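Side-chain contacts in DUF3256 domain-containing protein (Porphyromonas gingivalis W83, PDB 2P3P), which is of unknown function but binds magnesium and, in its full-length form, is probably a membrane protein: residues E13-A18 / Y110-K115; L83-S86 / S90-C93; Q124-E129 / L193-Q198; E129-P134 / I168-T173. All coordinates share one frame; numbering follows the deposited sequence. Where two conformers were deposited one is given.

Interaction 1 (E13-A18 / Y110-K115)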
loop_
_atom_site.group_PDB
_atom_site.type_symbol
_atom_site.label_atom_id
_atom_site.label_comp_id
_atom_site.label_asym_id
_atom_site.label_seq_id
_atom_site.Cartn_x
_atom_site.Cartn_y
_atom_site.Cartn_z
ATOM N N GLU A 13 -4.717 -13.852 10.454
ATOM C CA GLU A 13 -6.120 -14.098 10.858
ATOM C C GLU A 13 -6.388 -13.686 12.313
ATOM O O GLU A 13 -7.359 -12.980 12.610
ATOM C CB GLU A 13 -6.499 -15.547 10.653
ATOM C CG GLU A 13 -7.764 -15.957 11.401
ATOM C CD GLU A 13 -8.355 -17.288 11.002
ATOM O OE1 GLU A 13 -7.794 -18.019 10.172
ATOM O OE2 GLU A 13 -9.441 -17.623 11.554
ATOM N N ARG A 14 -5.493 -14.098 13.213
ATOM C CA ARG A 14 -5.592 -13.708 14.625
ATOM C C ARG A 14 -5.626 -12.199 14.796
ATOM O O ARG A 14 -6.481 -11.656 15.486
ATOM C CB ARG A 14 -4.414 -14.263 15.417
ATOM C CG ARG A 14 -4.298 -15.780 15.359
ATOM C CD ARG A 14 -3.714 -16.333 16.646
ATOM N NE ARG A 14 -2.300 -15.999 16.817
ATOM C CZ ARG A 14 -1.289 -16.613 16.195
ATOM N NH1 ARG A 14 -1.518 -17.597 15.322
ATOM N NH2 ARG A 14 -0.036 -16.224 16.435
ATOM N N CYS A 15 -4.687 -11.518 14.156
ATOM C CA CYS A 15 -4.574 -10.048 14.269
ATOM C C CYS A 15 -5.783 -9.339 13.690
ATOM O O CYS A 15 -6.296 -8.379 14.288
ATOM C CB CYS A 15 -3.280 -9.576 13.596
ATOM S SG CYS A 15 -1.800 -10.150 14.390
ATOM N N PHE A 16 -6.239 -9.817 12.536
ATOM C CA PHE A 16 -7.426 -9.270 11.885
ATOM C C PHE A 16 -8.669 -9.386 12.752
ATOM O O PHE A 16 -9.493 -8.446 12.860
ATOM C CB PHE A 16 -7.689 -9.995 10.570
ATOM C CG PHE A 16 -8.759 -9.376 9.751
ATOM C CD1 PHE A 16 -8.624 -8.095 9.285
ATOM C CD2 PHE A 16 -9.887 -10.110 9.372
ATOM C CE1 PHE A 16 -9.592 -7.517 8.480
ATOM C CE2 PHE A 16 -10.849 -9.538 8.555
ATOM C CZ PHE A 16 -10.709 -8.237 8.128
ATOM N N LEU A 17 -8.847 -10.541 13.381
ATOM C CA LEU A 17 -10.013 -10.760 14.207
ATOM C C LEU A 17 -9.978 -9.821 15.445
ATOM O O LEU A 17 -11.018 -9.318 15.874
ATOM C CB LEU A 17 -10.059 -12.206 14.670
ATOM C CG LEU A 17 -10.449 -13.276 13.654
ATOM C CD1 LEU A 17 -10.182 -14.654 14.232
ATOM C CD2 LEU A 17 -11.932 -13.152 13.285
ATOM N N ALA A 18 -8.792 -9.622 16.011
ATOM C CA ALA A 18 -8.619 -8.766 17.214
ATOM C C ALA A 18 -8.282 -7.291 16.947
ATOM O O ALA A 18 -8.013 -6.518 17.877
ATOM C CB ALA A 18 -7.566 -9.382 18.126
ATOM N N TYR A 110 2.374 -1.624 12.393
ATOM C CA TYR A 110 1.871 -1.861 13.750
ATOM C C TYR A 110 2.568 -3.042 14.376
ATOM O O TYR A 110 3.053 -3.957 13.669
ATOM C CB TYR A 110 0.381 -2.183 13.773
ATOM C CG TYR A 110 -0.528 -1.161 13.211
ATOM C CD1 TYR A 110 -1.237 -0.297 14.028
ATOM C CD2 TYR A 110 -0.725 -1.097 11.860
ATOM C CE1 TYR A 110 -2.113 0.647 13.467
ATOM C CE2 TYR A 110 -1.573 -0.223 11.310
ATOM C CZ TYR A 110 -2.278 0.640 12.088
ATOM O OH TYR A 110 -3.106 1.497 11.383
ATOM N N THR A 111 2.567 -3.085 15.695
ATOM C CA THR A 111 2.846 -4.364 16.362
ATOM C C THR A 111 1.687 -5.335 16.100
ATOM O O THR A 111 0.618 -4.933 15.637
ATOM C CB THR A 111 3.016 -4.208 17.878
ATOM O OG1 THR A 111 1.740 -3.895 18.459
ATOM C CG2 THR A 111 4.029 -3.084 18.215
ATOM N N THR A 112 1.881 -6.616 16.400
ATOM C CA THR A 112 0.780 -7.593 16.240
ATOM C C THR A 112 -0.393 -7.348 17.211
ATOM O O THR A 112 -1.463 -7.950 17.071
ATOM C CB THR A 112 1.285 -9.033 16.311
ATOM O OG1 THR A 112 2.171 -9.185 17.426
ATOM C CG2 THR A 112 2.062 -9.422 15.053
ATOM N N GLU A 113 -0.174 -6.491 18.202
ATOM C CA GLU A 113 -1.211 -6.058 19.144
ATOM C C GLU A 113 -1.800 -4.687 18.816
ATOM O O GLU A 113 -2.432 -4.055 19.703
ATOM C CB GLU A 113 -0.655 -5.981 20.568
ATOM C CG GLU A 113 -0.167 -7.317 21.163
ATOM C CD GLU A 113 1.120 -7.817 20.466
ATOM O OE1 GLU A 113 2.135 -7.098 20.416
ATOM O OE2 GLU A 113 1.091 -8.933 19.913
ATOM N N TRP A 114 -1.557 -4.237 17.583
ATOM C CA TRP A 114 -2.111 -3.003 16.973
ATOM C C TRP A 114 -1.579 -1.690 17.563
ATOM O O TRP A 114 -2.241 -0.650 17.521
ATOM C CB TRP A 114 -3.632 -3.109 16.933
ATOM C CG TRP A 114 -4.034 -4.211 15.994
ATOM C CD1 TRP A 114 -4.475 -5.457 16.316
ATOM C CD2 TRP A 114 -3.957 -4.162 14.583
ATOM N NE1 TRP A 114 -4.720 -6.176 15.157
ATOM C CE2 TRP A 114 -4.422 -5.375 14.088
ATOM C CE3 TRP A 114 -3.597 -3.153 13.674
ATOM C CZ2 TRP A 114 -4.497 -5.644 12.711
ATOM C CZ3 TRP A 114 -3.667 -3.436 12.301
ATOM C CH2 TRP A 114 -4.100 -4.667 11.856
ATOM N N LYS A 115 -0.364 -1.746 18.110
ATOM C CA LYS A 115 0.310 -0.548 18.606
ATOM C C LYS A 115 0.968 0.062 17.392
ATOM O O LYS A 115 1.706 -0.633 16.718
ATOM C CB LYS A 115 1.358 -0.919 19.673
ATOM C CG LYS A 115 2.096 0.244 20.325
ATOM C CD LYS A 115 3.212 -0.298 21.264
ATOM C CE LYS A 115 3.809 0.763 22.140
ATOM N NZ LYS A 115 4.730 1.610 21.376
#

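Interaction 2 (L83-S86 / S90-C93)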
loop_
_atom_site.group_PDB
_atom_site.type_symbol
_atom_site.label_atom_id
_atom_site.label_comp_id
_atom_site.label_asym_id
_atom_site.label_seq_id
_atom_site.Cartn_x
_atom_site.Cartn_y
_atom_site.Cartn_z
ATOM N N LEU A 83 4.904 -9.230 8.410
ATOM C CA LEU A 83 6.309 -9.290 8.014
ATOM C C LEU A 83 7.140 -9.701 9.228
ATOM O O LEU A 83 6.859 -9.325 10.387
ATOM C CB LEU A 83 6.810 -7.940 7.495
ATOM C CG LEU A 83 6.094 -7.282 6.325
ATOM C CD1 LEU A 83 6.626 -5.865 6.071
ATOM C CD2 LEU A 83 6.233 -8.172 5.118
ATOM N N PRO A 84 8.162 -10.510 8.990
ATOM C CA PRO A 84 8.948 -10.984 10.124
ATOM C C PRO A 84 9.851 -9.909 10.672
ATOM O O PRO A 84 10.623 -9.348 9.915
ATOM C CB PRO A 84 9.802 -12.106 9.521
ATOM C CG PRO A 84 9.847 -11.885 8.089
ATOM C CD PRO A 84 8.629 -11.071 7.702
ATOM N N PHE A 85 9.779 -9.653 11.977
ATOM C CA PHE A 85 10.699 -8.692 12.592
ATOM C C PHE A 85 11.953 -9.426 13.023
ATOM O O PHE A 85 13.078 -8.924 12.894
ATOM C CB PHE A 85 10.069 -7.909 13.766
ATOM C CG PHE A 85 10.985 -6.881 14.291
ATOM C CD1 PHE A 85 11.129 -5.658 13.640
ATOM C CD2 PHE A 85 11.794 -7.174 15.377
ATOM C CE1 PHE A 85 12.060 -4.716 14.097
ATOM C CE2 PHE A 85 12.737 -6.252 15.823
ATOM C CZ PHE A 85 12.868 -5.034 15.204
ATOM N N SER A 86 11.761 -10.596 13.607
ATOM C CA SER A 86 12.818 -11.574 13.744
ATOM C C SER A 86 12.304 -12.902 13.198
ATOM O O SER A 86 11.290 -12.941 12.513
ATOM C CB SER A 86 13.201 -11.721 15.211
ATOM O OG SER A 86 12.180 -12.363 15.926
ATOM N N SER A 90 6.921 -10.668 14.836
ATOM C CA SER A 90 6.348 -10.094 13.616
ATOM C C SER A 90 5.895 -8.652 13.817
ATOM O O SER A 90 5.631 -8.229 14.933
ATOM C CB SER A 90 5.111 -10.901 13.218
ATOM O OG SER A 90 5.492 -12.128 12.638
ATOM N N VAL A 91 5.732 -7.941 12.704
ATOM C CA VAL A 91 4.994 -6.672 12.659
ATOM C C VAL A 91 3.922 -6.742 11.535
ATOM O O VAL A 91 4.009 -7.569 10.606
ATOM C CB VAL A 91 5.927 -5.437 12.486
ATOM C CG1 VAL A 91 6.879 -5.301 13.697
ATOM C CG2 VAL A 91 6.684 -5.484 11.202
ATOM N N ILE A 92 2.904 -5.882 11.649
ATOM C CA ILE A 92 1.831 -5.764 10.627
ATOM C C ILE A 92 2.140 -4.561 9.713
ATOM O O ILE A 92 2.368 -3.467 10.193
ATOM C CB ILE A 92 0.436 -5.541 11.283
ATOM C CG1 ILE A 92 0.166 -6.613 12.353
ATOM C CG2 ILE A 92 -0.703 -5.547 10.188
ATOM C CD1 ILE A 92 -0.998 -6.363 13.227
ATOM N N CYS A 93 2.101 -4.801 8.400
ATOM C CA CYS A 93 2.329 -3.775 7.404
ATOM C C CYS A 93 1.031 -3.577 6.665
ATOM O O CYS A 93 0.443 -4.559 6.170
ATOM C CB CYS A 93 3.420 -4.226 6.424
ATOM S SG CYS A 93 3.737 -2.991 5.078
#

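Interaction 3 (Q124-E129 / L193-Q198)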
loop_
_atom_site.group_PDB
_atom_site.type_symbol
_atom_site.label_atom_id
_atom_site.label_comp_id
_atom_site.label_asym_id
_atom_site.label_seq_id
_atom_site.Cartn_x
_atom_site.Cartn_y
_atom_site.Cartn_z
ATOM N N GLN A 124 11.597 4.281 3.925
ATOM C CA GLN A 124 11.894 5.654 3.538
ATOM C C GLN A 124 11.266 5.922 2.169
ATOM O O GLN A 124 11.686 5.342 1.176
ATOM C CB GLN A 124 13.414 5.910 3.450
ATOM C CG GLN A 124 13.807 7.285 3.010
ATOM C CD GLN A 124 15.345 7.529 3.017
ATOM O OE1 GLN A 124 16.126 6.785 3.664
ATOM N NE2 GLN A 124 15.771 8.597 2.345
ATOM N N GLN A 125 10.335 6.857 2.095
ATOM C CA GLN A 125 9.673 7.161 0.818
ATOM C C GLN A 125 10.722 7.670 -0.197
ATOM O O GLN A 125 11.503 8.552 0.117
ATOM C CB GLN A 125 8.599 8.246 1.015
ATOM C CG GLN A 125 7.722 8.548 -0.183
ATOM C CD GLN A 125 6.603 7.530 -0.400
ATOM O OE1 GLN A 125 6.705 6.411 0.040
ATOM N NE2 GLN A 125 5.560 7.916 -1.119
ATOM N N PRO A 126 10.770 7.078 -1.394
ATOM C CA PRO A 126 11.708 7.627 -2.376
ATOM C C PRO A 126 11.346 9.044 -2.800
ATOM O O PRO A 126 10.194 9.448 -2.616
ATOM C CB PRO A 126 11.599 6.670 -3.563
ATOM C CG PRO A 126 10.352 5.919 -3.400
ATOM C CD PRO A 126 9.996 5.933 -1.917
ATOM N N ARG A 127 12.361 9.793 -3.244
ATOM C CA ARG A 127 12.194 11.114 -3.856
ATOM C C ARG A 127 11.772 10.919 -5.293
ATOM O O ARG A 127 12.042 9.865 -5.891
ATOM C CB ARG A 127 13.500 11.924 -3.833
ATOM C CG ARG A 127 14.018 12.250 -2.435
ATOM C CD ARG A 127 15.405 12.901 -2.440
ATOM N NE ARG A 127 15.498 14.023 -3.379
ATOM C CZ ARG A 127 16.411 14.989 -3.336
ATOM N NH1 ARG A 127 16.387 15.939 -4.251
ATOM N NH2 ARG A 127 17.329 15.023 -2.377
ATOM N N ILE A 128 11.160 11.947 -5.875
ATOM C CA ILE A 128 10.730 11.807 -7.258
ATOM C C ILE A 128 11.955 11.581 -8.166
ATOM O O ILE A 128 11.834 10.970 -9.234
ATOM C CB ILE A 128 9.866 13.000 -7.735
ATOM C CG1 ILE A 128 9.163 12.681 -9.056
ATOM C CG2 ILE A 128 10.727 14.295 -7.896
ATOM C CD1 ILE A 128 8.242 11.463 -9.040
ATOM N N GLU A 129 13.145 12.058 -7.767
ATOM C CA GLU A 129 14.314 11.927 -8.633
ATOM C C GLU A 129 14.752 10.487 -8.811
ATOM O O GLU A 129 15.454 10.165 -9.789
ATOM C CB GLU A 129 15.516 12.797 -8.169
ATOM C CG GLU A 129 16.184 12.355 -6.843
ATOM C CD GLU A 129 17.488 13.087 -6.539
ATOM O OE1 GLU A 129 17.970 13.932 -7.364
ATOM O OE2 GLU A 129 18.052 12.793 -5.463
ATOM N N LEU A 193 9.879 1.087 -8.838
ATOM C CA LEU A 193 11.075 0.733 -8.041
ATOM C C LEU A 193 10.739 -0.403 -7.088
ATOM O O LEU A 193 9.715 -0.361 -6.447
ATOM C CB LEU A 193 11.557 1.928 -7.198
ATOM C CG LEU A 193 11.718 3.250 -7.981
ATOM C CD1 LEU A 193 11.988 4.423 -7.032
ATOM C CD2 LEU A 193 12.769 3.149 -9.058
ATOM N N VAL A 194 11.634 -1.370 -6.953
ATOM C CA VAL A 194 11.416 -2.522 -6.091
ATOM C C VAL A 194 12.295 -2.481 -4.826
ATOM O O VAL A 194 13.489 -2.160 -4.900
ATOM C CB VAL A 194 11.690 -3.832 -6.866
ATOM C CG1 VAL A 194 11.544 -5.085 -5.957
ATOM C CG2 VAL A 194 10.761 -3.934 -8.077
ATOM N N TYR A 195 11.673 -2.891 -3.710
ATOM C CA TYR A 195 12.260 -2.962 -2.378
ATOM C C TYR A 195 12.001 -4.363 -1.794
ATOM O O TYR A 195 10.976 -5.005 -2.041
ATOM C CB TYR A 195 11.601 -1.890 -1.492
ATOM C CG TYR A 195 11.989 -0.437 -1.773
ATOM C CD1 TYR A 195 12.844 0.228 -0.913
ATOM C CD2 TYR A 195 11.429 0.295 -2.848
ATOM C CE1 TYR A 195 13.224 1.527 -1.149
ATOM C CE2 TYR A 195 11.783 1.608 -3.092
ATOM C CZ TYR A 195 12.665 2.246 -2.240
ATOM O OH TYR A 195 13.059 3.557 -2.451
ATOM N N ARG A 196 12.938 -4.807 -0.988
ATOM C CA ARG A 196 12.879 -6.111 -0.372
ATOM C C ARG A 196 13.019 -5.899 1.136
ATOM O O ARG A 196 13.829 -5.100 1.607
ATOM C CB ARG A 196 14.010 -7.002 -0.910
ATOM C CG ARG A 196 13.864 -8.439 -0.509
ATOM C CD ARG A 196 14.874 -9.343 -1.235
ATOM N NE ARG A 196 14.936 -10.604 -0.519
ATOM C CZ ARG A 196 15.995 -11.418 -0.451
ATOM N NH1 ARG A 196 17.139 -11.131 -1.078
ATOM N NH2 ARG A 196 15.908 -12.553 0.251
ATOM N N TRP A 197 12.211 -6.619 1.888
ATOM C CA TRP A 197 12.277 -6.616 3.346
ATOM C C TRP A 197 13.470 -7.452 3.791
ATOM O O TRP A 197 13.558 -8.658 3.505
ATOM C CB TRP A 197 11.000 -7.201 3.888
ATOM C CG TRP A 197 10.831 -7.171 5.370
ATOM C CD1 TRP A 197 10.938 -8.215 6.210
ATOM C CD2 TRP A 197 10.440 -6.045 6.179
ATOM N NE1 TRP A 197 10.645 -7.827 7.479
ATOM C CE2 TRP A 197 10.316 -6.506 7.488
ATOM C CE3 TRP A 197 10.132 -4.722 5.901
ATOM C CZ2 TRP A 197 9.955 -5.662 8.557
ATOM C CZ3 TRP A 197 9.786 -3.879 6.962
ATOM C CH2 TRP A 197 9.704 -4.357 8.259
ATOM N N GLN A 198 14.394 -6.799 4.469
ATOM C CA GLN A 198 15.635 -7.420 4.834
ATOM C C GLN A 198 15.952 -6.890 6.215
ATOM O O GLN A 198 16.132 -5.681 6.393
ATOM C CB GLN A 198 16.736 -7.055 3.824
ATOM C CG GLN A 198 16.543 -7.673 2.430
ATOM C CD GLN A 198 17.466 -7.106 1.337
ATOM O OE1 GLN A 198 18.273 -6.207 1.578
ATOM N NE2 GLN A 198 17.356 -7.653 0.128
HETATM O O HOH W 1 13.907 4.930 -0.399
#

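Interaction 4 (E129-P134 / I168-T173)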
loop_
_atom_site.group_PDB
_atom_site.type_symbol
_atom_site.label_atom_id
_atom_site.label_comp_id
_atom_site.label_asym_id
_atom_site.label_seq_id
_atom_site.Cartn_x
_atom_site.Cartn_y
_atom_site.Cartn_z
ATOM N N GLU A 129 13.145 12.058 -7.767
ATOM C CA GLU A 129 14.314 11.927 -8.633
ATOM C C GLU A 129 14.752 10.487 -8.811
ATOM O O GLU A 129 15.454 10.165 -9.789
ATOM C CB GLU A 129 15.516 12.797 -8.169
ATOM C CG GLU A 129 16.184 12.355 -6.843
ATOM C CD GLU A 129 17.488 13.087 -6.539
ATOM O OE1 GLU A 129 17.970 13.932 -7.364
ATOM O OE2 GLU A 129 18.052 12.793 -5.463
ATOM N N ASP A 130 14.370 9.643 -7.851
ATOM C CA ASP A 130 14.591 8.195 -7.963
ATOM C C ASP A 130 13.922 7.556 -9.177
ATOM O O ASP A 130 14.273 6.426 -9.539
ATOM C CB ASP A 130 14.178 7.498 -6.680
ATOM C CG ASP A 130 15.000 7.970 -5.491
ATOM O OD1 ASP A 130 16.184 8.324 -5.673
ATOM O OD2 ASP A 130 14.451 7.985 -4.387
ATOM N N PHE A 131 12.989 8.274 -9.797
ATOM C CA PHE A 131 12.211 7.756 -10.921
ATOM C C PHE A 131 12.706 8.404 -12.220
ATOM O O PHE A 131 12.093 8.243 -13.300
ATOM C CB PHE A 131 10.717 8.060 -10.720
ATOM C CG PHE A 131 10.095 7.335 -9.577
ATOM C CD1 PHE A 131 9.526 6.069 -9.762
ATOM C CD2 PHE A 131 10.104 7.873 -8.302
ATOM C CE1 PHE A 131 8.964 5.376 -8.711
ATOM C CE2 PHE A 131 9.553 7.162 -7.237
ATOM C CZ PHE A 131 8.979 5.908 -7.461
ATOM N N PHE A 132 13.839 9.112 -12.133
ATOM C CA PHE A 132 14.366 9.754 -13.327
ATOM C C PHE A 132 15.138 8.766 -14.202
ATOM O O PHE A 132 15.821 7.855 -13.702
ATOM C CB PHE A 132 15.276 10.948 -12.982
ATOM C CG PHE A 132 14.569 12.151 -12.399
ATOM C CD1 PHE A 132 13.161 12.229 -12.265
ATOM C CD2 PHE A 132 15.330 13.223 -11.989
ATOM C CE1 PHE A 132 12.568 13.356 -11.718
ATOM C CE2 PHE A 132 14.748 14.354 -11.430
ATOM C CZ PHE A 132 13.371 14.423 -11.299
ATOM N N LEU A 133 15.043 8.965 -15.520
ATOM C CA LEU A 133 15.824 8.218 -16.505
ATOM C C LEU A 133 17.289 8.601 -16.424
ATOM O O LEU A 133 17.637 9.635 -15.813
ATOM C CB LEU A 133 15.331 8.545 -17.929
ATOM C CG LEU A 133 13.994 7.930 -18.266
ATOM C CD1 LEU A 133 13.427 8.555 -19.539
ATOM C CD2 LEU A 133 14.119 6.402 -18.333
ATOM N N PRO A 134 18.172 7.770 -16.994
ATOM C CA PRO A 134 19.588 8.142 -17.034
ATOM C C PRO A 134 19.841 9.491 -17.694
ATOM O O PRO A 134 19.071 9.914 -18.582
ATOM C CB PRO A 134 20.241 6.990 -17.819
ATOM C CG PRO A 134 19.311 5.832 -17.647
ATOM C CD PRO A 134 17.939 6.425 -17.544
ATOM N N ILE A 168 6.929 0.247 -6.042
ATOM C CA ILE A 168 6.321 1.578 -5.937
ATOM C C ILE A 168 6.494 2.298 -7.259
ATOM O O ILE A 168 7.600 2.333 -7.810
ATOM C CB ILE A 168 6.888 2.373 -4.716
ATOM C CG1 ILE A 168 6.145 3.718 -4.495
ATOM C CG2 ILE A 168 8.464 2.499 -4.810
ATOM C CD1 ILE A 168 6.605 4.442 -3.208
ATOM N N ARG A 169 5.406 2.889 -7.747
ATOM C CA ARG A 169 5.359 3.545 -9.035
ATOM C C ARG A 169 4.949 4.992 -8.782
ATOM O O ARG A 169 4.059 5.245 -7.953
ATOM C CB ARG A 169 4.370 2.866 -9.993
ATOM C CG ARG A 169 2.934 2.881 -9.554
ATOM C CD ARG A 169 1.981 2.095 -10.465
ATOM N NE ARG A 169 2.347 0.676 -10.577
ATOM C CZ ARG A 169 2.128 -0.072 -11.664
ATOM N NH1 ARG A 169 1.524 0.428 -12.727
ATOM N NH2 ARG A 169 2.494 -1.335 -11.682
ATOM N N GLN A 170 5.649 5.927 -9.419
ATOM C CA GLN A 170 5.184 7.301 -9.436
ATOM C C GLN A 170 3.930 7.395 -10.287
ATOM O O GLN A 170 3.805 6.771 -11.344
ATOM C CB GLN A 170 6.286 8.329 -9.818
ATOM C CG GLN A 170 6.937 8.186 -11.221
ATOM C CD GLN A 170 6.081 8.765 -12.330
ATOM O OE1 GLN A 170 5.179 9.552 -12.068
ATOM N NE2 GLN A 170 6.294 8.303 -13.547
ATOM N N THR A 171 2.970 8.161 -9.800
ATOM C CA THR A 171 1.742 8.374 -10.546
ATOM C C THR A 171 1.605 9.846 -10.923
ATOM O O THR A 171 0.495 10.295 -11.208
ATOM C CB THR A 171 0.505 7.865 -9.791
ATOM O OG1 THR A 171 0.456 8.455 -8.495
ATOM C CG2 THR A 171 0.514 6.335 -9.596
ATOM N N VAL A 172 2.726 10.578 -10.950
ATOM C CA VAL A 172 2.766 11.960 -11.439
ATOM C C VAL A 172 2.507 12.042 -12.969
ATOM O O VAL A 172 1.797 12.928 -13.462
ATOM C CB VAL A 172 4.152 12.643 -11.079
ATOM C CG1 VAL A 172 4.263 14.023 -11.696
ATOM C CG2 VAL A 172 4.365 12.712 -9.570
ATOM N N THR A 173 3.142 11.166 -13.731
ATOM C CA THR A 173 3.032 11.244 -15.168
ATOM C C THR A 173 1.586 11.297 -15.645
ATOM O O THR A 173 1.249 12.119 -16.490
ATOM C CB THR A 173 3.763 10.116 -15.889
ATOM O OG1 THR A 173 5.148 10.139 -15.541
ATOM C CG2 THR A 173 3.590 10.277 -17.429
#

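Interaction 1 (E13-A18 / Y110-K115)
Cys15 of helix 11-18 faces the turn that follows strand 104-111, its CA 6.2 Å from that of Thr112. The turn is a type I beta turn from Thr111 to Trp114, closed by the backbone bond from Trp114 N to Thr111 O, and it leads from strand 104-111 of the seven-stranded antiparallel sheet toward strand 116-117 at the edge. A hydrogen bond ties the turn to the helix: the indole NE1 of Trp114 donates to Cys15 O at 2.8 Å. The bond is bent, 147° at the hydrogen, and NE1 stands above the carbonyl plane of Cys15 while the oxygen meets the indole at its edge, tilted 15° from the ring plane. Trp114 CG sits anti to its own carbonyl carbon (chi1 -66°), which sends the indole back across the turn to the helix. Its six-membered ring also reaches the helix, Trp114 CZ2 lying 4.2 Å from Cys15 CB. Cys15 SG rests against Thr112, 3.8 Å from its CB, with the CG2 methyl slightly farther off. Within the turn, Thr111 OG1 accepts from Glu113 N in an ST turn and also from Lys115 N, so a single hydroxyl oxygen gathers two backbone N-H groups. Ile92 of strand 90-98 touches both Cys15 and Trp114, and Met19, Pro20 and Val23 add further contacts to the indole. One face of the Tyr110 ring carries Trp114 CE3, 3.6 Å above its plane and offset toward the rim.

Interaction 2 (L83-S86 / S90-C93)
Leu83 and Val91 meet through their backbones as a hydrogen-bonded antiparallel pair. Leu83 N donates to Val91 O and Val91 N to Leu83 O, both at 2.9 Å and nearly straight, at 174° and 168°. Next to them Pro84 and Ser90 form a non-hydrogen-bonded pair with CA atoms only 4.4 Å apart and diverging side chains; Ser90 CA adds a CA-H...O contact to Leu83 O. Beyond the backbone, the CD1 methyl of Leu83 packs against Cys93 CB at 3.6 Å, reaching diagonally across to the neighbouring strand, two residues on from Val91. Val91 turns its two methyls to different neighbours: CG2 approaches Leu83 CB, and Val91 CG1 lies 4.1 Å from Phe85 CB. The Phe85 ring itself leads away, because CG is anti to the backbone N (chi1 -176°), and it touches Arg121. Farther out, Ser90 OG is hydrogen-bonded to Glu11 OE1, while Phe109 of strand 104-111 packs against both Leu83 and Cys93. At the turn, Ser86 OG is hydrogen-bonded to Ser88 N and Ser89 OG. The whole is the closing end of a beta hairpin, strands 77-84 and 90-98, in an antiparallel sheet whose strands follow one another in chain order.

Interaction 3 (Q124-E129 / L193-Q198)
Tyr195 has CG anti to its carbonyl carbon (chi1 -72°), and Leu193 is turned the same way (chi1 -50°); both side chains thereby run from strand 193-197 to the Pro126 ring. The strand belongs to the four-stranded antiparallel sheet, and residues 124-127 form a loop laid across one of its faces. Leu193 and Tyr195, two positions apart, point to that same face. The proline ring lies obliquely across the end of the tyrosine: Pro126 CB is 3.6 Å from Tyr195 OH, with CG and CD only a little farther from the same oxygen. Pro126 CB also touches the CD1 methyl of Leu193 at 4.2 Å, so one ring carbon bridges both strand residues. Met155 of strand 155-159 packs on Pro126 as well. Trp123, just ahead of the loop segment, meets the Tyr195 ring edge-to-face, and Ile168 of strand 165-170 is another neighbour of that tyrosine. No direct hydrogen bond joins the two segments. Tyr195 OH and Gln124 O are 4.3 Å apart, and a single water fills the role of connector. That water donates to Gln124 O at 2.8 Å and is hydrogen-bonded to Tyr195 OH at 2.6 Å.

Interaction 4 (E129-P134 / I168-T173)
Phe131 leads its side chain from a short 3-10 segment to the end of strand 165-170, where Gln170 receives it. Phe131 CB starts the contact, 3.8 Å from Gln170 CG. The ring and the glutamine chain run past each other in opposite directions, Phe131 CD1 3.6 Å from Gln170 CG. Gln170 CB stands over the ring centre in a CH-pi contact, 10° off the normal. Phe131 CE1 comes to 3.4 Å from Gln170 N, and at this edge, in the ring plane, it meets Ile168 O. Phe131 CZ, the tip, approaches the CG2 methyl of Ile168 at 4.3 Å. The loop thus packs an aromatic side chain against the four-stranded antiparallel sheet, with Leu193 and Met155 from the flanking strands also touching the ring. Gln170 CG lies between its backbone N and carbonyl carbon (chi1 61°), and a second bend at chi2 carries the amide away from Phe131 to the turn beyond the strand. There Gln170 OE1 accepts from Thr173 N at 3.1 Å, in the carbonyl plane and on a lone pair, and more weakly from Val172 N. Gln170 NE2 donates to Thr173 OG1 at 2.9 Å and is also hydrogen-bonded to Ser189 O.

How the interactions relate
Interactions 1 and 2 both reach the seven-stranded sheet, through neighbouring strands 104-111 and 90-98, their centres 11 Å apart, and meet where Tyr110 O lies 2.8 Å from Ile92 N. Interactions 3 and 4, also 11 Å apart, share Glu129 and the four-stranded sheet: Leu193 N is 2.8 Å from Ile168 O, and Leu193 CD1 packs 3.4 Å from Phe131 CZ. The two sheets are connected through interactions 2 and 3, where Pro84 O lies 2.9 Å from Trp197 NE1. Interactions 1 and 4 lie on opposite sides of the chain's centre, about 34 Å between centres. Interaction 4 comes within about 10 Å, Gln170 to Ser149 side chain, of the magnesium-binding serine, which holds no metal here.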